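PDB 6HMJ: putative PAS/PAC sensor protein from Nakamurella multipartita DSM 44233, which senses blue light through a flavin-binding light-oxygen-voltage domain and mediates RNA binding and translational regulation. Local coordinates for residues S114-V117 against R118-T121; L52-D55 against D56-E59; G63-R66 against C67-T70. One frame throughout, in Å; residues are numbered along the deposited sequence.

Interaction 1. Residues S114-V117 against R118-T121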
ATOM      1  N   SER A 114     -12.371 -20.789 -36.550  1.00 80.15           N
ATOM      2  CA  SER A 114     -11.016 -20.334 -36.261  1.00 83.58           C
ATOM      3  C   SER A 114     -11.035 -19.057 -35.431  1.00 85.84           C
ATOM      4  O   SER A 114     -10.285 -18.929 -34.456  1.00 86.65           O
ATOM      5  CB  SER A 114     -10.254 -20.121 -37.571  1.00 85.84           C
ATOM      6  OG  SER A 114      -8.865 -19.975 -37.341  1.00 87.05           O
ATOM      7  N   ASP A 115     -11.889 -18.102 -35.802  1.00 87.94           N
ATOM      8  CA  ASP A 115     -11.923 -16.815 -35.113  1.00 89.64           C
ATOM      9  C   ASP A 115     -12.543 -16.955 -33.728  1.00 86.38           C
ATOM     10  O   ASP A 115     -12.019 -16.422 -32.742  1.00 85.95           O
ATOM     11  CB  ASP A 115     -12.696 -15.800 -35.957  1.00 95.77           C
ATOM     12  CG  ASP A 115     -12.713 -14.416 -35.343  1.00101.80           C
ATOM     13  OD1 ASP A 115     -12.029 -14.200 -34.320  1.00102.78           O
ATOM     14  OD2 ASP A 115     -13.415 -13.538 -35.887  1.00104.33           O
ATOM     15  N   ARG A 116     -13.670 -17.665 -33.636  1.00 80.91           N
ATOM     16  CA  ARG A 116     -14.353 -17.817 -32.355  1.00 76.54           C
ATOM     17  C   ARG A 116     -13.462 -18.525 -31.340  1.00 75.11           C
ATOM     18  O   ARG A 116     -13.412 -18.138 -30.168  1.00 74.74           O
ATOM     19  CB  ARG A 116     -15.658 -18.588 -32.560  1.00 75.38           C
ATOM     20  CG  ARG A 116     -16.466 -18.834 -31.299  1.00 74.73           C
ATOM     21  CD  ARG A 116     -17.229 -17.596 -30.887  1.00 74.40           C
ATOM     22  NE  ARG A 116     -17.826 -17.745 -29.563  1.00 74.82           N
ATOM     23  CZ  ARG A 116     -19.001 -18.319 -29.326  1.00 75.83           C
ATOM     24  NH1 ARG A 116     -19.725 -18.812 -30.323  1.00 75.43           N
ATOM     25  NH2 ARG A 116     -19.453 -18.403 -28.080  1.00 77.66           N
ATOM     26  N   VAL A 117     -12.752 -19.566 -31.776  1.00 74.59           N
ATOM     27  CA  VAL A 117     -11.845 -20.283 -30.886  1.00 74.28           C
ATOM     28  C   VAL A 117     -10.697 -19.384 -30.447  1.00 73.37           C
ATOM     29  O   VAL A 117     -10.298 -19.393 -29.277  1.00 72.97           O
ATOM     30  CB  VAL A 117     -11.336 -21.564 -31.576  1.00 74.45           C
ATOM     31  CG1 VAL A 117     -10.031 -22.037 -30.957  1.00 60.91           C
ATOM     32  CG2 VAL A 117     -12.387 -22.657 -31.486  1.00 61.72           C
ATOM     33  N   ARG A 118     -10.139 -18.604 -31.375  1.00 75.29           N
ATOM     34  CA  ARG A 118      -9.018 -17.734 -31.035  1.00 75.31           C
ATOM     35  C   ARG A 118      -9.436 -16.663 -30.036  1.00 74.75           C
ATOM     36  O   ARG A 118      -8.702 -16.372 -29.083  1.00 73.84           O
ATOM     37  CB  ARG A 118      -8.467 -17.082 -32.303  1.00 78.10           C
ATOM     38  CG  ARG A 118      -7.354 -16.069 -32.074  1.00 82.14           C
ATOM     39  CD  ARG A 118      -7.328 -15.054 -33.200  1.00 87.73           C
ATOM     40  NE  ARG A 118      -8.170 -13.904 -32.867  1.00 91.96           N
ATOM     41  CZ  ARG A 118      -8.890 -13.203 -33.740  1.00 94.91           C
ATOM     42  NH1 ARG A 118      -8.898 -13.528 -35.027  1.00 95.71           N
ATOM     43  NH2 ARG A 118      -9.617 -12.175 -33.318  1.00 95.57           N
ATOM     44  N   ARG A 119     -10.610 -16.059 -30.238  1.00 73.95           N
ATOM     45  CA  ARG A 119     -11.056 -14.996 -29.346  1.00 72.89           C
ATOM     46  C   ARG A 119     -11.296 -15.524 -27.938  1.00 73.19           C
ATOM     47  O   ARG A 119     -10.957 -14.859 -26.952  1.00 73.84           O
ATOM     48  CB  ARG A 119     -12.319 -14.338 -29.899  1.00 75.17           C
ATOM     49  CG  ARG A 119     -12.058 -13.409 -31.073  1.00 79.34           C
ATOM     50  CD  ARG A 119     -13.191 -12.411 -31.264  1.00 83.48           C
ATOM     51  NE  ARG A 119     -14.500 -12.987 -30.959  1.00 86.10           N
ATOM     52  CZ  ARG A 119     -15.363 -13.448 -31.865  1.00 88.31           C
ATOM     53  NH1 ARG A 119     -15.077 -13.411 -33.162  1.00 89.12           N
ATOM     54  NH2 ARG A 119     -16.526 -13.949 -31.466  1.00 89.01           N
ATOM     55  N   ALA A 120     -11.887 -16.714 -27.819  1.00 73.12           N
ATOM     56  CA  ALA A 120     -12.137 -17.274 -26.496  1.00 73.40           C
ATOM     57  C   ALA A 120     -10.832 -17.458 -25.733  1.00 73.84           C
ATOM     58  O   ALA A 120     -10.749 -17.141 -24.540  1.00 74.28           O
ATOM     59  CB  ALA A 120     -12.881 -18.602 -26.618  1.00 73.84           C
ATOM     60  N   THR A 121      -9.796 -17.957 -26.409  1.00 73.99           N
ATOM     61  CA  THR A 121      -8.490 -18.090 -25.772  1.00 72.15           C
ATOM     62  C   THR A 121      -7.946 -16.727 -25.363  1.00 70.69           C
ATOM     63  O   THR A 121      -7.459 -16.552 -24.241  1.00 70.91           O
ATOM     64  CB  THR A 121      -7.518 -18.799 -26.718  1.00 72.48           C
ATOM     65  OG1 THR A 121      -8.006 -20.115 -27.014  1.00 73.12           O
ATOM     66  CG2 THR A 121      -6.134 -18.905 -26.092  1.00 71.87           C
TER

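Interaction 2. Residues L52-D55 against D56-E59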
ATOM      1  N   LEU A  52     -12.077 -30.816 -46.552  1.00 76.86           N
ATOM      2  CA  LEU A  52     -12.122 -31.438 -45.237  1.00 77.83           C
ATOM      3  C   LEU A  52     -10.940 -32.388 -45.077  1.00 79.39           C
ATOM      4  O   LEU A  52     -10.322 -32.825 -46.053  1.00 80.62           O
ATOM      5  CB  LEU A  52     -13.431 -32.196 -45.012  1.00 79.51           C
ATOM      6  CG  LEU A  52     -14.682 -31.386 -44.661  1.00 78.75           C
ATOM      7  CD1 LEU A  52     -15.013 -30.329 -45.696  1.00 78.02           C
ATOM      8  CD2 LEU A  52     -15.859 -32.332 -44.474  1.00 79.69           C
ATOM      9  N   HIS A  53     -10.639 -32.714 -43.834  1.00 79.33           N
ATOM     10  CA  HIS A  53      -9.561 -33.658 -43.589  1.00 79.71           C
ATOM     11  C   HIS A  53     -10.034 -35.073 -43.918  1.00 81.28           C
ATOM     12  O   HIS A  53     -11.191 -35.411 -43.654  1.00 81.32           O
ATOM     13  CB  HIS A  53      -9.097 -33.585 -42.136  1.00 77.16           C
ATOM     14  CG  HIS A  53      -7.845 -34.356 -41.865  1.00 80.39           C
ATOM     15  ND1 HIS A  53      -7.852 -35.664 -41.428  1.00 81.93           N
ATOM     16  CD2 HIS A  53      -6.541 -34.005 -41.978  1.00 79.87           C
ATOM     17  CE1 HIS A  53      -6.609 -36.083 -41.281  1.00 86.13           C
ATOM     18  NE2 HIS A  53      -5.794 -35.097 -41.608  1.00 83.95           N
ATOM     19  N   PRO A  54      -9.171 -35.912 -44.517  1.00 83.68           N
ATOM     20  CA  PRO A  54      -9.575 -37.287 -44.838  1.00 86.26           C
ATOM     21  C   PRO A  54     -10.389 -37.966 -43.747  1.00 87.08           C
ATOM     22  O   PRO A  54     -11.324 -38.716 -44.042  1.00 88.88           O
ATOM     23  CB  PRO A  54      -8.229 -37.991 -45.049  1.00 90.29           C
ATOM     24  CG  PRO A  54      -7.364 -36.928 -45.636  1.00 89.25           C
ATOM     25  CD  PRO A  54      -7.823 -35.607 -45.036  1.00 85.19           C
ATOM     26  N   ASP A  55     -10.046 -37.705 -42.482  1.00 87.11           N
ATOM     27  CA  ASP A  55     -10.706 -38.380 -41.370  1.00 86.59           C
ATOM     28  C   ASP A  55     -12.124 -37.874 -41.133  1.00 82.38           C
ATOM     29  O   ASP A  55     -12.920 -38.583 -40.505  1.00 83.23           O
ATOM     30  CB  ASP A  55      -9.874 -38.219 -40.098  1.00 87.39           C
ATOM     31  CG  ASP A  55      -8.443 -38.698 -40.271  1.00 91.01           C
ATOM     32  OD1 ASP A  55      -8.196 -39.525 -41.176  1.00 93.54           O
ATOM     33  OD2 ASP A  55      -7.567 -38.254 -39.501  1.00 92.47           O
ATOM     34  N   ASP A  56     -12.461 -36.675 -41.615  1.00 77.31           N
ATOM     35  CA  ASP A  56     -13.808 -36.146 -41.450  1.00 77.33           C
ATOM     36  C   ASP A  56     -14.745 -36.537 -42.585  1.00 78.73           C
ATOM     37  O   ASP A  56     -15.966 -36.445 -42.420  1.00 79.06           O
ATOM     38  CB  ASP A  56     -13.781 -34.613 -41.369  1.00 74.94           C
ATOM     39  CG  ASP A  56     -12.712 -34.085 -40.429  1.00 76.01           C
ATOM     40  OD1 ASP A  56     -12.569 -34.625 -39.312  1.00 78.49           O
ATOM     41  OD2 ASP A  56     -12.020 -33.115 -40.808  1.00 73.77           O
ATOM     42  N   ARG A  57     -14.205 -36.977 -43.724  1.00 80.38           N
ATOM     43  CA  ARG A  57     -15.027 -37.144 -44.919  1.00 78.71           C
ATOM     44  C   ARG A  57     -16.111 -38.194 -44.707  1.00 82.13           C
ATOM     45  O   ARG A  57     -17.260 -38.005 -45.122  1.00 81.73           O
ATOM     46  CB  ARG A  57     -14.140 -37.518 -46.106  1.00 79.05           C
ATOM     47  CG  ARG A  57     -13.512 -36.315 -46.793  1.00 74.93           C
ATOM     48  CD  ARG A  57     -12.242 -36.702 -47.532  1.00 76.79           C
ATOM     49  NE  ARG A  57     -11.443 -35.539 -47.908  1.00 74.92           N
ATOM     50  CZ  ARG A  57     -10.197 -35.604 -48.372  1.00 76.48           C
ATOM     51  NH1 ARG A  57      -9.601 -36.780 -48.528  1.00 79.51           N
ATOM     52  NH2 ARG A  57      -9.546 -34.490 -48.680  1.00 74.32           N
ATOM     53  N   LEU A  58     -15.764 -39.310 -44.060  1.00 85.18           N
ATOM     54  CA  LEU A  58     -16.729 -40.387 -43.860  1.00 88.58           C
ATOM     55  C   LEU A  58     -17.869 -39.950 -42.947  1.00 87.03           C
ATOM     56  O   LEU A  58     -19.041 -40.217 -43.240  1.00 85.74           O
ATOM     57  CB  LEU A  58     -16.017 -41.616 -43.297  1.00 93.70           C
ATOM     58  CG  LEU A  58     -15.068 -42.324 -44.271  1.00 96.26           C
ATOM     59  CD1 LEU A  58     -14.351 -43.481 -43.592  1.00 99.78           C
ATOM     60  CD2 LEU A  58     -15.818 -42.823 -45.502  1.00 98.18           C
ATOM     61  N   GLU A  59     -17.551 -39.279 -41.835  1.00 87.94           N
ATOM     62  CA  GLU A  59     -18.600 -38.814 -40.932  1.00 86.42           C
ATOM     63  C   GLU A  59     -19.448 -37.735 -41.592  1.00 81.84           C
ATOM     64  O   GLU A  59     -20.664 -37.668 -41.376  1.00 80.08           O
ATOM     65  CB  GLU A  59     -17.989 -38.277 -39.641  1.00 85.68           C
ATOM     66  CG  GLU A  59     -19.018 -37.900 -38.583  1.00 87.07           C
ATOM     67  CD  GLU A  59     -18.406 -37.159 -37.410  1.00 87.47           C
ATOM     68  OE1 GLU A  59     -17.169 -37.225 -37.246  1.00 88.51           O
ATOM     69  OE2 GLU A  59     -19.157 -36.498 -36.660  1.00 86.46           O
TER
HETATM   70  O   HOH W   1     -13.079 -40.090 -42.986  1.00 60.35           O

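Interaction 3. Residues G63-R66 against C67-T70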
ATOM      1  N   GLY A  63     -23.464 -37.912 -42.284  1.00 94.87           N
ATOM      2  CA  GLY A  63     -24.380 -36.894 -41.800  1.00 92.91           C
ATOM      3  C   GLY A  63     -25.239 -36.317 -42.907  1.00 93.59           C
ATOM      4  O   GLY A  63     -26.423 -36.035 -42.707  1.00 95.24           O
ATOM      5  N   LEU A  64     -24.656 -36.133 -44.092  1.00 93.98           N
ATOM      6  CA  LEU A  64     -25.434 -35.641 -45.225  1.00 95.65           C
ATOM      7  C   LEU A  64     -26.453 -36.677 -45.682  1.00103.21           C
ATOM      8  O   LEU A  64     -27.608 -36.336 -45.963  1.00105.02           O
ATOM      9  CB  LEU A  64     -24.500 -35.258 -46.370  1.00 96.10           C
ATOM     10  CG  LEU A  64     -25.165 -34.744 -47.647  1.00 99.15           C
ATOM     11  CD1 LEU A  64     -26.256 -33.732 -47.333  1.00 98.22           C
ATOM     12  CD2 LEU A  64     -24.119 -34.126 -48.562  1.00 98.01           C
ATOM     13  N   GLN A  65     -26.048 -37.946 -45.768  1.00109.17           N
ATOM     14  CA  GLN A  65     -26.990 -38.999 -46.129  1.00116.37           C
ATOM     15  C   GLN A  65     -28.042 -39.191 -45.042  1.00118.20           C
ATOM     16  O   GLN A  65     -29.211 -39.463 -45.341  1.00121.95           O
ATOM     17  CB  GLN A  65     -26.246 -40.309 -46.390  1.00121.38           C
ATOM     18  CG  GLN A  65     -25.539 -40.368 -47.736  1.00123.55           C
ATOM     19  CD  GLN A  65     -26.493 -40.188 -48.899  1.00128.56           C
ATOM     20  OE1 GLN A  65     -27.667 -40.551 -48.815  1.00132.80           O
ATOM     21  NE2 GLN A  65     -25.997 -39.614 -49.989  1.00128.13           N
ATOM     22  N   ARG A  66     -27.649 -39.049 -43.774  1.00112.54           N
ATOM     23  CA  ARG A  66     -28.597 -39.228 -42.680  1.00112.61           C
ATOM     24  C   ARG A  66     -29.677 -38.154 -42.706  1.00110.07           C
ATOM     25  O   ARG A  66     -30.870 -38.455 -42.583  1.00113.79           O
ATOM     26  CB  ARG A  66     -27.859 -39.215 -41.341  1.00110.73           C
ATOM     27  CG  ARG A  66     -28.777 -39.202 -40.127  1.00112.87           C
ATOM     28  CD  ARG A  66     -28.025 -39.531 -38.844  1.00113.87           C
ATOM     29  NE  ARG A  66     -26.731 -38.853 -38.770  1.00110.38           N
ATOM     30  CZ  ARG A  66     -25.567 -39.394 -39.129  1.00111.44           C
ATOM     31  NH1 ARG A  66     -24.450 -38.686 -39.020  1.00107.65           N
ATOM     32  NH2 ARG A  66     -25.511 -40.638 -39.594  1.00116.13           N
ATOM     33  N   CYS A  67     -29.276 -36.888 -42.864  1.00104.43           N
ATOM     34  CA  CYS A  67     -30.252 -35.805 -42.899  1.00101.65           C
ATOM     35  C   CYS A  67     -31.217 -35.963 -44.066  1.00101.96           C
ATOM     36  O   CYS A  67     -32.387 -35.579 -43.961  1.00102.31           O
ATOM     37  CB  CYS A  67     -29.538 -34.454 -42.984  1.00 96.86           C
ATOM     38  SG  CYS A  67     -30.633 -33.010 -42.848  1.00 94.66           S
ATOM     39  N   LEU A  68     -30.750 -36.524 -45.183  1.00102.50           N
ATOM     40  CA  LEU A  68     -31.633 -36.763 -46.317  1.00108.16           C
ATOM     41  C   LEU A  68     -32.725 -37.759 -45.943  1.00115.88           C
ATOM     42  O   LEU A  68     -33.921 -37.450 -46.004  1.00116.37           O
ATOM     43  CB  LEU A  68     -30.819 -37.279 -47.505  1.00108.44           C
ATOM     44  CG  LEU A  68     -30.002 -36.252 -48.295  1.00105.49           C
ATOM     45  CD1 LEU A  68     -29.089 -36.963 -49.287  1.00107.53           C
ATOM     46  CD2 LEU A  68     -30.880 -35.239 -49.007  1.00106.38           C
ATOM     47  N   ALA A  69     -32.328 -38.953 -45.500  1.00119.98           N
ATOM     48  CA  ALA A  69     -33.299 -40.002 -45.211  1.00129.98           C
ATOM     49  C   ALA A  69     -34.131 -39.656 -43.982  1.00126.82           C
ATOM     50  O   ALA A  69     -35.359 -39.798 -43.991  1.00135.76           O
ATOM     51  CB  ALA A  69     -32.584 -41.338 -45.017  1.00137.45           C
ATOM     52  N   THR A  70     -33.477 -39.202 -42.913  1.00117.15           N
ATOM     53  CA  THR A  70     -34.185 -38.950 -41.666  1.00117.71           C
ATOM     54  C   THR A  70     -34.924 -37.616 -41.685  1.00117.73           C
ATOM     55  O   THR A  70     -36.015 -37.503 -41.115  1.00119.47           O
ATOM     56  CB  THR A  70     -33.201 -38.974 -40.491  1.00115.24           C
ATOM     57  OG1 THR A  70     -32.306 -37.858 -40.593  1.00107.39           O
ATOM     58  CG2 THR A  70     -32.394 -40.266 -40.486  1.00116.32           C
TER

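Interaction 1. Residues S114-V117 against R118-T121
Asp115 sits between two arginines, Arg118 and Arg119, and its two carboxylate oxygens meet them differently. OD1 of Asp115 lies over one face of the Arg118 guanidinium, toward its rim, with the two planes 31° apart. The separation of 3.3 Å from Asp115 OD1 to Arg118 NH1 is therefore a charge contact at which no N-H points. Arg119 turns its edge instead: Asp115 OD2 lies in the guanidinium plane, 3.2 Å from Arg119 NH1, and that plane stands 88° to the carboxylate. With CG of Asp115 anti to the backbone N (chi1 -177°), the acid reaches along the helix toward the next turn, while the bend of Arg119 at chi3 turns its guanidinium back to meet Asp115 OD2.

Arg116 crosses Arg119 at about a right angle, yet their guanidinium planes are nearly parallel; Arg116 CD is 3.8 Å from Arg119 NH2. The guanidinium of Arg116 is held by the second subunit, NH1 by Ala90 O and NH2 by His78 O of that chain. Thr121 OG1 bonds to Arg118 O of the second subunit.

Beneath the side chains run regular i to i+4 bonds, among them Arg119 N to Asp115 O at 2.9 Å. Ser114 N is held by Asp112 OD1 at the start of helix 114-149, a junction resembling that between the last PAS strand and its signalling helix. Asp115 probably balances part of the charge of Arg118 and Arg119, with Glu122 also bridging Arg118 NE; Arg116 NE and Arg119 NH2 approach as like charges, 4.4 Å apart, and Arg116 spends its N-H groups on the second subunit.

Interaction 2. Residues L52-D55 against D56-E59
The guanidinium of Arg57 has Pro54 over one face: Pro54 N lies 3.9 Å above its centre, and His53 C sits over the same face toward the rim. The two side chains run alongside each other and point the same way, bringing Pro54 CG to 3.7 Å from Arg57 NH1. Arg57 is extended from CG to NE, and NE donates to Leu49 O. The His53 ring carries Pro54 CD on one face, offset toward the rim, and has Asp55 CB in plane at its edge.

His53 is the N-cap of helix 54-70 in the PAS region and forms a capping box with Asp56. The imidazole accepts from the backbone, Asp55 N to His53 ND1 being 3.2 Å and nearly straight (167°), although the donor is tilted from the ring plane. In return Asp56 OD2 accepts from His53 N in a weak bond of 3.4 Å; the same oxygen takes Leu79 N of strand 74-82. Asp56 N bonds to His53 O at 2.7 Å from above the carbonyl plane. Arg57 N makes weak bonds to both His53 O and Pro54 O. A water donates to Pro54 O and accepts from Leu58 N, bridging the opening turn.

Interaction 3. Residues G63-R66 against C67-T70
Polar contacts centre on Arg66 O, which accepts twice from Thr70: from the backbone N at 2.7 Å, nearly in line with the carbonyl, and from the hydroxyl OG1, which comes in above the carbonyl plane. OG1 lies between the backbone N and the carbonyl carbon (chi1 67°), a position that turns it back toward the preceding turn. Thr70 OG1 in turn accepts from Arg72 N, tying the last turn of the helix to the chain that follows. The other backbone bonds are the helical i to i+4 set, such as Cys67 N to Gly63 O at 3.0 Å.

Van der Waals contacts are made at two places. Arg66 and Thr70 run side by side, with Arg66 CG 3.8 Å from Thr70 CG2. Gln65, bent at chi2, slants across Leu68 and lays its amide against the CD1 methyl, Gln65 OE1 being 3.9 Å from Leu68 CD1.

Packing against the rest of the chain uses the flank facing the sheet: Leu64, Cys67 and Leu68 all rest on Val106 of strand 105-112, and Cys67 also reaches Val74, Leu94 and Ala96. A helix laid on an antiparallel five-stranded sheet of order 2-1-5-4-3, and leading directly into its third strand, is the arrangement of the PAS fold.

Interactions 2 and 3 lie on one helix, 54-70: interaction 2 starts it and interaction 3 finishes it, with centres 16 Å apart. Interaction 1 opens the long helix 114-149, which leaves the same N-terminal domain; its centre is 23 Å from that of interaction 2 and 30 Å from that of interaction 3, and it touches neither. Strand 74-82 is met by all three, by interactions 2 and 3 within the chain and by interaction 1 through the second subunit's copy, so that the strand links the helix of its own domain to the dimer. All three are remote from the flavin pocket, whose residues fall between 250 and 347 in the other PAS region.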